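Local atomic coordinates of muconolactone isomerase-like protein (Thermus thermophilus, PDB entry 1VDH), a protein that catalyses the hydrogen peroxide-dependent decarboxylation of coproheme to heme b, the last step of coproporphyrin-dependent heme biosynthesis. Residues A57-Y62 against L79-D84; Y145-R150 against W198-F203; K170-T175 against Y215-D220. One frame throughout, in Å; residues are numbered along the deposited sequence.

Contact 1. Residues A57-Y62 against L79-D84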
ATOM      1  N   ALA A  57      30.237  28.870  -3.340  1.00 16.79           N
ATOM      2  CA  ALA A  57      30.454  29.648  -2.122  1.00 17.70           C
ATOM      3  C   ALA A  57      30.616  28.762  -0.883  1.00 17.26           C
ATOM      4  O   ALA A  57      30.860  29.264   0.218  1.00 18.62           O
ATOM      5  CB  ALA A  57      29.303  30.632  -1.917  1.00 18.26           C
ATOM      6  N   GLY A  58      30.486  27.449  -1.066  1.00 16.68           N
ATOM      7  CA  GLY A  58      30.616  26.518   0.047  1.00 14.35           C
ATOM      8  C   GLY A  58      29.403  26.479   0.964  1.00 14.07           C
ATOM      9  O   GLY A  58      29.494  26.011   2.100  1.00 14.32           O
ATOM     10  N   GLN A  59      28.266  26.956   0.463  1.00 14.30           N
ATOM     11  CA  GLN A  59      27.019  27.001   1.228  1.00 14.87           C
ATOM     12  C   GLN A  59      26.073  25.838   0.924  1.00 14.54           C
ATOM     13  O   GLN A  59      24.869  25.928   1.189  1.00 13.98           O
ATOM     14  CB  GLN A  59      26.282  28.321   0.957  1.00 19.05           C
ATOM     15  CG  GLN A  59      27.093  29.570   1.250  1.00 23.35           C
ATOM     16  CD  GLN A  59      27.609  29.608   2.672  1.00 28.07           C
ATOM     17  OE1 GLN A  59      26.918  29.210   3.612  1.00 30.28           O
ATOM     18  NE2 GLN A  59      28.837  30.085   2.837  1.00 32.11           N
ATOM     19  N   GLY A  60      26.609  24.771   0.341  1.00 12.70           N
ATOM     20  CA  GLY A  60      25.794  23.614   0.015  1.00 12.67           C
ATOM     21  C   GLY A  60      26.307  22.893  -1.215  1.00 12.00           C
ATOM     22  O   GLY A  60      27.403  23.178  -1.701  1.00 11.18           O
ATOM     23  N   SER A  61      25.509  21.960  -1.725  1.00  9.90           N
ATOM     24  CA  SER A  61      25.882  21.199  -2.913  1.00  8.95           C
ATOM     25  C   SER A  61      24.614  20.645  -3.559  1.00  9.26           C
ATOM     26  O   SER A  61      23.556  20.604  -2.924  1.00  9.03           O
ATOM     27  CB  SER A  61      26.837  20.060  -2.527  1.00  9.52           C
ATOM     28  OG  SER A  61      27.395  19.440  -3.675  1.00  9.61           O
ATOM     29  N   TYR A  62      24.710  20.248  -4.827  1.00  8.57           N
ATOM     30  CA  TYR A  62      23.552  19.700  -5.528  1.00  8.50           C
ATOM     31  C   TYR A  62      23.936  18.758  -6.667  1.00  9.39           C
ATOM     32  O   TYR A  62      25.093  18.693  -7.087  1.00 10.48           O
ATOM     33  CB  TYR A  62      22.685  20.824  -6.109  1.00  8.81           C
ATOM     34  CG  TYR A  62      23.179  21.324  -7.454  1.00 12.16           C
ATOM     35  CD1 TYR A  62      22.555  20.925  -8.638  1.00 12.17           C
ATOM     36  CD2 TYR A  62      24.304  22.144  -7.546  1.00 10.56           C
ATOM     37  CE1 TYR A  62      23.041  21.325  -9.878  1.00 13.21           C
ATOM     38  CE2 TYR A  62      24.798  22.550  -8.788  1.00 13.28           C
ATOM     39  CZ  TYR A  62      24.162  22.135  -9.946  1.00 13.67           C
ATOM     40  OH  TYR A  62      24.640  22.527 -11.177  1.00 17.64           O
ATOM     41  N   LEU A  79      21.862  19.782  -0.770  1.00  8.26           N
ATOM     42  CA  LEU A  79      22.383  19.761   0.593  1.00  8.14           C
ATOM     43  C   LEU A  79      22.604  21.215   1.001  1.00  9.74           C
ATOM     44  O   LEU A  79      23.101  22.011   0.205  1.00  8.94           O
ATOM     45  CB  LEU A  79      23.700  18.980   0.679  1.00  7.70           C
ATOM     46  CG  LEU A  79      23.621  17.451   0.587  1.00  9.27           C
ATOM     47  CD1 LEU A  79      23.562  17.012  -0.867  1.00  9.53           C
ATOM     48  CD2 LEU A  79      24.830  16.824   1.278  1.00  9.22           C
ATOM     49  N   ARG A  80      22.194  21.564   2.220  1.00  9.91           N
ATOM     50  CA  ARG A  80      22.322  22.935   2.726  1.00 10.93           C
ATOM     51  C   ARG A  80      22.607  22.903   4.228  1.00 12.13           C
ATOM     52  O   ARG A  80      22.428  21.871   4.875  1.00 12.06           O
ATOM     53  CB  ARG A  80      21.018  23.712   2.492  1.00  9.24           C
ATOM     54  CG  ARG A  80      20.554  23.842   1.043  1.00  9.65           C
ATOM     55  CD  ARG A  80      21.438  24.774   0.218  1.00  9.18           C
ATOM     56  NE  ARG A  80      20.816  25.067  -1.072  1.00  7.69           N
ATOM     57  CZ  ARG A  80      20.924  24.310  -2.160  1.00  8.94           C
ATOM     58  NH1 ARG A  80      21.656  23.199  -2.145  1.00  9.24           N
ATOM     59  NH2 ARG A  80      20.227  24.619  -3.246  1.00  8.42           N
ATOM     60  N   PRO A  81      23.061  24.036   4.803  1.00 13.00           N
ATOM     61  CA  PRO A  81      23.371  24.139   6.237  1.00 13.63           C
ATOM     62  C   PRO A  81      22.146  24.039   7.160  1.00 14.55           C
ATOM     63  O   PRO A  81      22.297  23.988   8.381  1.00 18.65           O
ATOM     64  CB  PRO A  81      24.027  25.521   6.350  1.00 14.25           C
ATOM     65  CG  PRO A  81      24.593  25.761   4.994  1.00 13.98           C
ATOM     66  CD  PRO A  81      23.495  25.256   4.096  1.00 13.78           C
ATOM     67  N   GLY A  82      20.947  24.005   6.581  1.00 13.11           N
ATOM     68  CA  GLY A  82      19.734  23.908   7.384  1.00 10.81           C
ATOM     69  C   GLY A  82      18.503  23.542   6.571  1.00  9.55           C
ATOM     70  O   GLY A  82      18.595  23.361   5.354  1.00  9.35           O
ATOM     71  N   LEU A  83      17.348  23.453   7.230  1.00  8.81           N
ATOM     72  CA  LEU A  83      16.100  23.108   6.548  1.00  9.22           C
ATOM     73  C   LEU A  83      15.546  24.243   5.691  1.00  9.91           C
ATOM     74  O   LEU A  83      15.052  24.010   4.586  1.00  8.70           O
ATOM     75  CB  LEU A  83      15.035  22.661   7.559  1.00 10.26           C
ATOM     76  CG  LEU A  83      13.628  22.358   7.022  1.00  9.90           C
ATOM     77  CD1 LEU A  83      13.665  21.262   5.962  1.00  9.40           C
ATOM     78  CD2 LEU A  83      12.711  21.956   8.177  1.00 10.12           C
ATOM     79  N   ASP A  84      15.650  25.473   6.189  1.00 10.92           N
ATOM     80  CA  ASP A  84      15.133  26.633   5.469  1.00 12.91           C
ATOM     81  C   ASP A  84      15.601  26.749   4.021  1.00 11.90           C
ATOM     82  O   ASP A  84      14.778  26.940   3.126  1.00 12.01           O
ATOM     83  CB  ASP A  84      15.398  27.922   6.256  1.00 14.66           C
ATOM     84  CG  ASP A  84      14.583  27.997   7.536  1.00 16.29           C
ATOM     85  OD1 ASP A  84      13.992  26.969   7.947  1.00 14.88           O
ATOM     86  OD2 ASP A  84      14.524  29.089   8.131  1.00 16.85           O
TER
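Ser61 and Leu79 face each other as an antiparallel hydrogen-bonded pair at the open end of a beta hairpin made by strands 61-67 and 74-80. Ser61 N gives its hydrogen to Leu79 O at 3.1 Å, and Leu79 N returns the favour to Ser61 O at 2.9 Å. The two side chains leave the sheet on the same face, where both touch Trp15 of strand 10-24. A small hydroxyl suits Ser61, because OG is hydrogen-bonded to Glu55 OE2 and Val136 N; the branched Leu79 instead packs against Val17, Pro134 and Val136. Leu79 O has a second donor. The Arg80 chain bends at its second torsion (chi2 -71°) and swings the guanidinium back, so that Arg80 NH1 reaches Leu79 O at 3.0 Å, nearly straight but above the carbonyl plane, on the face opposite to Ser61 N. The same guanidinium makes a cation-pi contact with Trp51 of helix 34-56. Gly60, just before the strand, passes close to the same carbonyl, Gly60 CA lying only 3.1 Å from Leu79 O; a beta carbon would run into that oxygen, and its backbone angles (149°/-169°) further favour glycine. Before it, Gly58, the first residue past the long helix, closes that helix with a Schellman motif, and Gln59 carries the chain from there to the strand. The side-chain NE2 of Gln59 makes only a weak bond back to Ala57 O. This residue joins the contact mainly through its backbone, Gln59 O lying 3.3 Å from Pro81 CD.

Contact 2. Residues Y145-R150 against W198-F203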
ATOM      1  N   TYR A 145      18.892   4.931  -1.258  1.00  6.52           N
ATOM      2  CA  TYR A 145      17.956   4.041  -0.589  1.00  6.32           C
ATOM      3  C   TYR A 145      17.897   4.374   0.889  1.00  7.23           C
ATOM      4  O   TYR A 145      18.897   4.793   1.478  1.00  6.78           O
ATOM      5  CB  TYR A 145      18.344   2.568  -0.769  1.00  8.77           C
ATOM      6  CG  TYR A 145      19.674   2.174  -0.160  1.00  8.46           C
ATOM      7  CD1 TYR A 145      19.742   1.617   1.118  1.00  9.64           C
ATOM      8  CD2 TYR A 145      20.856   2.312  -0.881  1.00  9.15           C
ATOM      9  CE1 TYR A 145      20.956   1.205   1.660  1.00  9.68           C
ATOM     10  CE2 TYR A 145      22.074   1.904  -0.349  1.00  8.88           C
ATOM     11  CZ  TYR A 145      22.115   1.352   0.920  1.00 10.08           C
ATOM     12  OH  TYR A 145      23.321   0.952   1.441  1.00 12.64           O
ATOM     13  N   PRO A 146      16.691   4.329   1.473  1.00  6.78           N
ATOM     14  CA  PRO A 146      16.525   4.613   2.896  1.00  6.31           C
ATOM     15  C   PRO A 146      16.559   3.269   3.632  1.00  7.56           C
ATOM     16  O   PRO A 146      16.395   2.209   3.012  1.00  8.22           O
ATOM     17  CB  PRO A 146      15.140   5.253   2.945  1.00  8.09           C
ATOM     18  CG  PRO A 146      14.387   4.464   1.925  1.00  5.30           C
ATOM     19  CD  PRO A 146      15.388   4.335   0.780  1.00  7.35           C
ATOM     20  N   MET A 147      16.774   3.301   4.942  1.00  6.70           N
ATOM     21  CA  MET A 147      16.816   2.063   5.714  1.00  6.25           C
ATOM     22  C   MET A 147      16.632   2.318   7.202  1.00  5.95           C
ATOM     23  O   MET A 147      16.782   3.446   7.671  1.00  4.39           O
ATOM     24  CB  MET A 147      18.150   1.325   5.487  1.00  7.52           C
ATOM     25  CG  MET A 147      19.389   2.043   6.029  1.00 11.42           C
ATOM     26  SD  MET A 147      20.933   1.096   5.775  1.00 13.02           S
ATOM     27  CE  MET A 147      20.770  -0.172   7.019  1.00 14.26           C
ATOM     28  N   ASN A 148      16.263   1.254   7.913  1.00  6.74           N
ATOM     29  CA  ASN A 148      16.089   1.262   9.364  1.00  6.91           C
ATOM     30  C   ASN A 148      16.970   0.147   9.911  1.00  8.79           C
ATOM     31  O   ASN A 148      17.438  -0.718   9.163  1.00  7.57           O
ATOM     32  CB  ASN A 148      14.661   0.871   9.773  1.00  6.48           C
ATOM     33  CG  ASN A 148      13.606   1.818   9.261  1.00  7.80           C
ATOM     34  OD1 ASN A 148      12.488   1.400   8.963  1.00 11.91           O
ATOM     35  ND2 ASN A 148      13.939   3.096   9.180  1.00  3.74           N
ATOM     36  N   LYS A 149      17.177   0.167  11.225  1.00  7.33           N
ATOM     37  CA  LYS A 149      17.910  -0.889  11.900  1.00  8.27           C
ATOM     38  C   LYS A 149      16.785  -1.676  12.564  1.00  9.00           C
ATOM     39  O   LYS A 149      15.954  -1.115  13.291  1.00  6.52           O
ATOM     40  CB  LYS A 149      18.891  -0.328  12.931  1.00  9.19           C
ATOM     41  CG  LYS A 149      20.290  -0.068  12.369  1.00  8.89           C
ATOM     42  CD  LYS A 149      21.035  -1.370  12.098  1.00  9.50           C
ATOM     43  CE  LYS A 149      22.490  -1.119  11.685  1.00  9.64           C
ATOM     44  NZ  LYS A 149      22.612  -0.412  10.380  1.00 10.80           N
ATOM     45  N   ARG A 150      16.727  -2.963  12.248  1.00  9.27           N
ATOM     46  CA  ARG A 150      15.689  -3.852  12.745  1.00 10.58           C
ATOM     47  C   ARG A 150      15.498  -3.934  14.259  1.00 11.33           C
ATOM     48  O   ARG A 150      16.460  -3.893  15.030  1.00  9.96           O
ATOM     49  CB  ARG A 150      15.906  -5.251  12.161  1.00 11.98           C
ATOM     50  CG  ARG A 150      14.846  -6.272  12.526  1.00 15.60           C
ATOM     51  CD  ARG A 150      15.163  -7.626  11.908  1.00 16.56           C
ATOM     52  NE  ARG A 150      15.014  -7.629  10.453  1.00 20.32           N
ATOM     53  CZ  ARG A 150      15.426  -8.615   9.663  1.00 21.41           C
ATOM     54  NH1 ARG A 150      15.232  -8.543   8.353  1.00 21.84           N
ATOM     55  NH2 ARG A 150      16.058  -9.662  10.179  1.00 20.68           N
ATOM     56  N   TRP A 198      17.547   6.190   8.245  1.00  7.66           N
ATOM     57  CA  TRP A 198      18.699   6.692   7.501  1.00  8.02           C
ATOM     58  C   TRP A 198      18.443   6.757   6.010  1.00  7.90           C
ATOM     59  O   TRP A 198      17.588   6.055   5.476  1.00  7.00           O
ATOM     60  CB  TRP A 198      19.938   5.808   7.709  1.00  7.77           C
ATOM     61  CG  TRP A 198      20.530   5.871   9.083  1.00  7.70           C
ATOM     62  CD1 TRP A 198      21.413   6.804   9.558  1.00  6.64           C
ATOM     63  CD2 TRP A 198      20.263   4.979  10.169  1.00  6.97           C
ATOM     64  NE1 TRP A 198      21.702   6.550  10.879  1.00  8.14           N
ATOM     65  CE2 TRP A 198      21.009   5.436  11.278  1.00  6.34           C
ATOM     66  CE3 TRP A 198      19.460   3.838  10.314  1.00  7.33           C
ATOM     67  CZ2 TRP A 198      20.975   4.791  12.522  1.00  7.63           C
ATOM     68  CZ3 TRP A 198      19.427   3.197  11.552  1.00  8.64           C
ATOM     69  CH2 TRP A 198      20.180   3.678  12.639  1.00  5.34           C
ATOM     70  N   GLY A 199      19.197   7.636   5.363  1.00  6.61           N
ATOM     71  CA  GLY A 199      19.163   7.777   3.924  1.00  7.84           C
ATOM     72  C   GLY A 199      20.583   7.421   3.513  1.00  7.76           C
ATOM     73  O   GLY A 199      21.538   7.776   4.216  1.00  9.12           O
ATOM     74  N   VAL A 200      20.737   6.669   2.428  1.00  7.88           N
ATOM     75  CA  VAL A 200      22.066   6.290   1.959  1.00  7.09           C
ATOM     76  C   VAL A 200      22.270   6.665   0.494  1.00  7.00           C
ATOM     77  O   VAL A 200      21.466   6.302  -0.361  1.00  6.41           O
ATOM     78  CB  VAL A 200      22.318   4.765   2.091  1.00  6.93           C
ATOM     79  CG1 VAL A 200      23.737   4.426   1.626  1.00  6.53           C
ATOM     80  CG2 VAL A 200      22.116   4.302   3.534  1.00  6.29           C
ATOM     81  N   ASP A 201      23.344   7.405   0.225  1.00  5.16           N
ATOM     82  CA  ASP A 201      23.704   7.810  -1.131  1.00  7.33           C
ATOM     83  C   ASP A 201      25.043   7.197  -1.497  1.00  6.29           C
ATOM     84  O   ASP A 201      26.034   7.394  -0.790  1.00  6.05           O
ATOM     85  CB  ASP A 201      23.839   9.326  -1.244  1.00  8.27           C
ATOM     86  CG  ASP A 201      22.513  10.028  -1.205  1.00  8.79           C
ATOM     87  OD1 ASP A 201      21.800  10.010  -2.233  1.00  9.11           O
ATOM     88  OD2 ASP A 201      22.186  10.591  -0.145  1.00  8.56           O
ATOM     89  N   LEU A 202      25.056   6.415  -2.569  1.00  5.78           N
ATOM     90  CA  LEU A 202      26.288   5.803  -3.059  1.00  6.83           C
ATOM     91  C   LEU A 202      26.582   6.470  -4.401  1.00  6.27           C
ATOM     92  O   LEU A 202      25.667   6.728  -5.179  1.00  4.20           O
ATOM     93  CB  LEU A 202      26.110   4.290  -3.260  1.00  7.45           C
ATOM     94  CG  LEU A 202      25.638   3.445  -2.064  1.00  8.44           C
ATOM     95  CD1 LEU A 202      25.590   1.966  -2.462  1.00  7.05           C
ATOM     96  CD2 LEU A 202      26.564   3.642  -0.873  1.00  8.15           C
ATOM     97  N   PHE A 203      27.852   6.778  -4.651  1.00  7.49           N
ATOM     98  CA  PHE A 203      28.258   7.416  -5.897  1.00  7.21           C
ATOM     99  C   PHE A 203      29.357   6.580  -6.539  1.00  7.62           C
ATOM    100  O   PHE A 203      30.296   6.157  -5.859  1.00 10.00           O
ATOM    101  CB  PHE A 203      28.775   8.831  -5.628  1.00  7.99           C
ATOM    102  CG  PHE A 203      27.773   9.729  -4.956  1.00  7.03           C
ATOM    103  CD1 PHE A 203      26.733  10.300  -5.679  1.00  7.78           C
ATOM    104  CD2 PHE A 203      27.883  10.014  -3.600  1.00  8.94           C
ATOM    105  CE1 PHE A 203      25.813  11.150  -5.059  1.00  7.23           C
ATOM    106  CE2 PHE A 203      26.969  10.862  -2.971  1.00  9.76           C
ATOM    107  CZ  PHE A 203      25.933  11.431  -3.703  1.00  9.61           C
TER
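Val200 N donates to Tyr145 O at 2.8 Å, the shortest of four backbone hydrogen bonds that join strands 141-152 and 198-204 antiparallel. Tyr145 N answers to Val200 O, lying in that carbonyl's plane, and Met147 and Trp198 exchange the other two bonds. Between these pairs, Pro146 meets Gly199 in a non-hydrogen-bonded pair, a position where no N-H is needed on the Gly199 side, so proline is tolerated; Pro146 CA makes a CA-H...O contact with Trp198 O.

Tyr145, Met147, Trp198 and Val200 all leave the sheet on one face. Tyr145 CG sits between its own backbone N and carbonyl carbon (chi1 63°), which lays the ring alongside Val200. There Val200 CB sits over one face of the Tyr145 ring, 3.7 Å from the centroid and 16° off the normal, a CH-pi contact for which a branched residue is well shaped. Val200 CG1 comes within 3.5 Å of Tyr145 OH, and at the ring edge Leu202 CD1 lies 4.1 Å from Tyr145 CE2. The other methyl, Val200 CG2, meets Met147 SD at 4.1 Å. Farther along, Lys149 CG approaches Trp198 CZ3 at 3.5 Å, the indole being broad enough to lie beside the lysine chain; Lys149 NZ can add at most a weak, long cation-pi attraction to the six-membered ring. Trp198 NE1 is hydrogen-bonded to Glu113.

Tyr145 is the predicted active-site residue, and residues 145-149 are predicted to bind coproheme. Within this contact its ring is positioned by apolar groups, and Phe232 also stacks on it; such packing probably limits how far the phenol can turn while its hydroxyl stays beside a methyl group.

Contact 3. Residues K170-T175 against Y215-D220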
ATOM      1  N   LYS A 170      32.182  -2.475  12.719  1.00 17.98           N
ATOM      2  CA  LYS A 170      33.578  -2.586  12.309  1.00 19.78           C
ATOM      3  C   LYS A 170      33.697  -3.533  11.112  1.00 18.95           C
ATOM      4  O   LYS A 170      34.359  -3.212  10.124  1.00 18.23           O
ATOM      5  CB  LYS A 170      34.457  -3.062  13.474  1.00 20.69           C
ATOM      6  CG  LYS A 170      35.950  -2.953  13.193  1.00 25.78           C
ATOM      7  CD  LYS A 170      36.789  -3.223  14.433  1.00 28.90           C
ATOM      8  CE  LYS A 170      38.277  -3.048  14.132  1.00 32.32           C
ATOM      9  NZ  LYS A 170      39.122  -3.210  15.351  1.00 32.52           N
ATOM     10  N   ALA A 171      33.010  -4.671  11.190  1.00 18.19           N
ATOM     11  CA  ALA A 171      33.019  -5.664  10.115  1.00 16.67           C
ATOM     12  C   ALA A 171      32.402  -5.084   8.845  1.00 17.96           C
ATOM     13  O   ALA A 171      32.844  -5.382   7.734  1.00 16.77           O
ATOM     14  CB  ALA A 171      32.254  -6.908  10.551  1.00 18.77           C
ATOM     15  N   HIS A 172      31.373  -4.259   9.024  1.00 17.21           N
ATOM     16  CA  HIS A 172      30.683  -3.602   7.920  1.00 17.33           C
ATOM     17  C   HIS A 172      31.658  -2.655   7.221  1.00 18.29           C
ATOM     18  O   HIS A 172      31.792  -2.678   5.991  1.00 16.89           O
ATOM     19  CB  HIS A 172      29.480  -2.819   8.459  1.00 18.80           C
ATOM     20  CG  HIS A 172      28.613  -2.225   7.393  1.00 21.63           C
ATOM     21  ND1 HIS A 172      27.831  -2.992   6.555  1.00 23.03           N
ATOM     22  CD2 HIS A 172      28.394  -0.937   7.038  1.00 23.19           C
ATOM     23  CE1 HIS A 172      27.166  -2.202   5.732  1.00 22.58           C
ATOM     24  NE2 HIS A 172      27.490  -0.951   6.002  1.00 23.81           N
ATOM     25  N   GLY A 173      32.348  -1.839   8.019  1.00 16.89           N
ATOM     26  CA  GLY A 173      33.321  -0.902   7.484  1.00 17.26           C
ATOM     27  C   GLY A 173      34.442  -1.612   6.747  1.00 16.74           C
ATOM     28  O   GLY A 173      34.930  -1.126   5.726  1.00 16.92           O
ATOM     29  N   GLU A 174      34.843  -2.771   7.263  1.00 18.40           N
ATOM     30  CA  GLU A 174      35.900  -3.574   6.651  1.00 19.94           C
ATOM     31  C   GLU A 174      35.468  -4.082   5.280  1.00 21.21           C
ATOM     32  O   GLU A 174      36.207  -3.955   4.300  1.00 19.79           O
ATOM     33  CB  GLU A 174      36.248  -4.766   7.542  1.00 22.73           C
ATOM     34  CG  GLU A 174      36.963  -4.394   8.834  1.00 29.69           C
ATOM     35  CD  GLU A 174      37.155  -5.576   9.773  1.00 33.00           C
ATOM     36  OE1 GLU A 174      37.646  -5.358  10.902  1.00 34.99           O
ATOM     37  OE2 GLU A 174      36.816  -6.720   9.391  1.00 35.68           O
ATOM     38  N   THR A 175      34.265  -4.649   5.219  1.00 19.17           N
ATOM     39  CA  THR A 175      33.722  -5.177   3.972  1.00 19.96           C
ATOM     40  C   THR A 175      33.674  -4.109   2.885  1.00 19.67           C
ATOM     41  O   THR A 175      34.012  -4.378   1.729  1.00 20.92           O
ATOM     42  CB  THR A 175      32.302  -5.754   4.182  1.00 18.54           C
ATOM     43  OG1 THR A 175      32.376  -6.882   5.061  1.00 22.00           O
ATOM     44  CG2 THR A 175      31.689  -6.194   2.856  1.00 19.88           C
ATOM     45  N   TYR A 215      25.114  -6.147  -2.359  1.00  7.01           N
ATOM     46  CA  TYR A 215      24.954  -7.598  -2.245  1.00  7.21           C
ATOM     47  C   TYR A 215      25.985  -8.190  -1.278  1.00  7.23           C
ATOM     48  O   TYR A 215      25.628  -8.958  -0.388  1.00  7.13           O
ATOM     49  CB  TYR A 215      25.072  -8.263  -3.617  1.00  6.76           C
ATOM     50  CG  TYR A 215      24.682  -9.733  -3.647  1.00  9.25           C
ATOM     51  CD1 TYR A 215      23.667 -10.232  -2.820  1.00  8.98           C
ATOM     52  CD2 TYR A 215      25.303 -10.615  -4.528  1.00  8.41           C
ATOM     53  CE1 TYR A 215      23.281 -11.574  -2.873  1.00  7.26           C
ATOM     54  CE2 TYR A 215      24.923 -11.961  -4.592  1.00  9.62           C
ATOM     55  CZ  TYR A 215      23.913 -12.431  -3.761  1.00  9.18           C
ATOM     56  OH  TYR A 215      23.549 -13.760  -3.819  1.00  7.25           O
ATOM     57  N   GLU A 216      27.257  -7.829  -1.443  1.00  9.32           N
ATOM     58  CA  GLU A 216      28.285  -8.355  -0.545  1.00  8.99           C
ATOM     59  C   GLU A 216      28.025  -7.955   0.907  1.00  8.33           C
ATOM     60  O   GLU A 216      28.126  -8.790   1.807  1.00  7.54           O
ATOM     61  CB  GLU A 216      29.692  -7.930  -0.972  1.00 10.06           C
ATOM     62  CG  GLU A 216      30.770  -8.530  -0.068  1.00 11.16           C
ATOM     63  CD  GLU A 216      32.192  -8.305  -0.554  1.00 13.03           C
ATOM     64  OE1 GLU A 216      33.127  -8.592   0.218  1.00 13.43           O
ATOM     65  OE2 GLU A 216      32.387  -7.869  -1.703  1.00 13.04           O
ATOM     66  N   MET A 217      27.630  -6.703   1.127  1.00  7.68           N
ATOM     67  CA  MET A 217      27.346  -6.222   2.481  1.00 11.27           C
ATOM     68  C   MET A 217      26.194  -6.929   3.177  1.00 10.12           C
ATOM     69  O   MET A 217      26.159  -6.989   4.406  1.00  9.27           O
ATOM     70  CB  MET A 217      27.067  -4.719   2.486  1.00 12.64           C
ATOM     71  CG  MET A 217      28.302  -3.866   2.339  1.00 17.27           C
ATOM     72  SD  MET A 217      27.886  -2.127   2.488  1.00 20.96           S
ATOM     73  CE  MET A 217      29.497  -1.456   2.908  1.00 22.29           C
ATOM     74  N   ARG A 218      25.250  -7.460   2.400  1.00  9.51           N
ATOM     75  CA  ARG A 218      24.106  -8.150   2.989  1.00  7.67           C
ATOM     76  C   ARG A 218      24.524  -9.422   3.730  1.00  8.10           C
ATOM     77  O   ARG A 218      23.775  -9.928   4.561  1.00  5.33           O
ATOM     78  CB  ARG A 218      23.032  -8.438   1.933  1.00  9.69           C
ATOM     79  CG  ARG A 218      21.630  -8.622   2.530  1.00 10.74           C
ATOM     80  CD  ARG A 218      20.546  -8.149   1.580  1.00 11.63           C
ATOM     81  NE  ARG A 218      20.648  -6.714   1.322  1.00 10.57           N
ATOM     82  CZ  ARG A 218      19.800  -6.019   0.570  1.00 11.27           C
ATOM     83  NH1 ARG A 218      18.760  -6.617  -0.008  1.00  9.31           N
ATOM     84  NH2 ARG A 218      20.004  -4.721   0.380  1.00  4.53           N
ATOM     85  N   PHE A 219      25.739  -9.905   3.464  1.00  6.92           N
ATOM     86  CA  PHE A 219      26.252 -11.091   4.149  1.00  8.42           C
ATOM     87  C   PHE A 219      26.930 -10.756   5.489  1.00  9.11           C
ATOM     88  O   PHE A 219      27.254 -11.656   6.263  1.00  8.76           O
ATOM     89  CB  PHE A 219      27.184 -11.896   3.237  1.00  8.23           C
ATOM     90  CG  PHE A 219      26.480 -12.517   2.061  1.00  8.03           C
ATOM     91  CD1 PHE A 219      26.410 -11.849   0.846  1.00  5.71           C
ATOM     92  CD2 PHE A 219      25.855 -13.756   2.182  1.00  9.12           C
ATOM     93  CE1 PHE A 219      25.722 -12.405  -0.244  1.00  7.68           C
ATOM     94  CE2 PHE A 219      25.165 -14.321   1.104  1.00  9.60           C
ATOM     95  CZ  PHE A 219      25.100 -13.639  -0.113  1.00  7.50           C
ATOM     96  N   ASP A 220      27.158  -9.470   5.753  1.00  8.56           N
ATOM     97  CA  ASP A 220      27.742  -9.045   7.033  1.00 10.50           C
ATOM     98  C   ASP A 220      26.599  -9.196   8.034  1.00  9.63           C
ATOM     99  O   ASP A 220      25.454  -8.885   7.703  1.00 10.48           O
ATOM    100  CB  ASP A 220      28.175  -7.572   6.993  1.00  8.90           C
ATOM    101  CG  ASP A 220      29.340  -7.318   6.043  1.00 12.85           C
ATOM    102  OD1 ASP A 220      30.137  -8.246   5.798  1.00 11.49           O
ATOM    103  OD2 ASP A 220      29.458  -6.173   5.545  1.00 11.82           O
TER
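Ala171 enters the contact through its carbonyl, Ala171 O lying 4.1 Å from Asp220 OD2 where helix 162-177 passes the turn from Met217 to Asp220. One residue on, His172 holds CG anti to its backbone N (chi1 -174°), and this places the imidazole against Met217. The unbranched, extended methionine lays its end across the ring: Met217 CE is over one face of the His172 ring, 4.0 Å from the centroid, while Met217 SD comes in obliquely and approaches His172 CE1 to 3.3 Å. Asp220 OD2 also comes in obliquely, on the same side of the ring plane as Met217, the carboxylate turned 85° from that plane. His172 ND1 is 3.7 Å from Asp220 OD2 and is buried without any hydrogen-bond partner in the model. An alanine here would take away the imidazole and would probably leave Met217 without its ring partner and the coproheme iron without its predicted axial ligand.

A helical turn later, Thr175 points toward the second segment and uses both its branches. Thr175 OG1 is 2.7 Å from Asp220 OD1 and 3.1 Å from Ala171 O, two acceptors for one proton. The methyl Thr175 CG2 packs in between Met217 CG, at 4.1 Å, and Glu216 OE1, at 3.8 Å. The Glu216 carboxylate is itself held by Lys178 and Tyr179. Asp220 lies at the N-cap position of helix 221-226, though its side chain makes no capping bond; Ser223 of that helix also touches His172. Helix 162-177 carries, and the turn packs against, the histidine predicted to be the axial ligand, consistent with the heme site of the chlorite dismutase family.

In the fold
From the N terminus, contact 1 comes first: it pairs the open end of the hairpin of strands 61-67 and 74-80, with 16 residues between its segments, and finishes before the others begin. Contacts 2 and 3 then cross. Residues 145-150 open contact 2 and 170-175 open contact 3; 198-203 close the former and 215-220 the latter, strand 198-204 leading into helix 207-217. Contacts 1 and 2 tie strands of the same curled antiparallel sheet, with centres about 20 Å apart, whereas contact 3 joins helix to turn outside it. Contacts 2 and 3 both hold predicted coproheme-binding residues, though they do not touch; contact 1 lies across the chain's centre from contact 3.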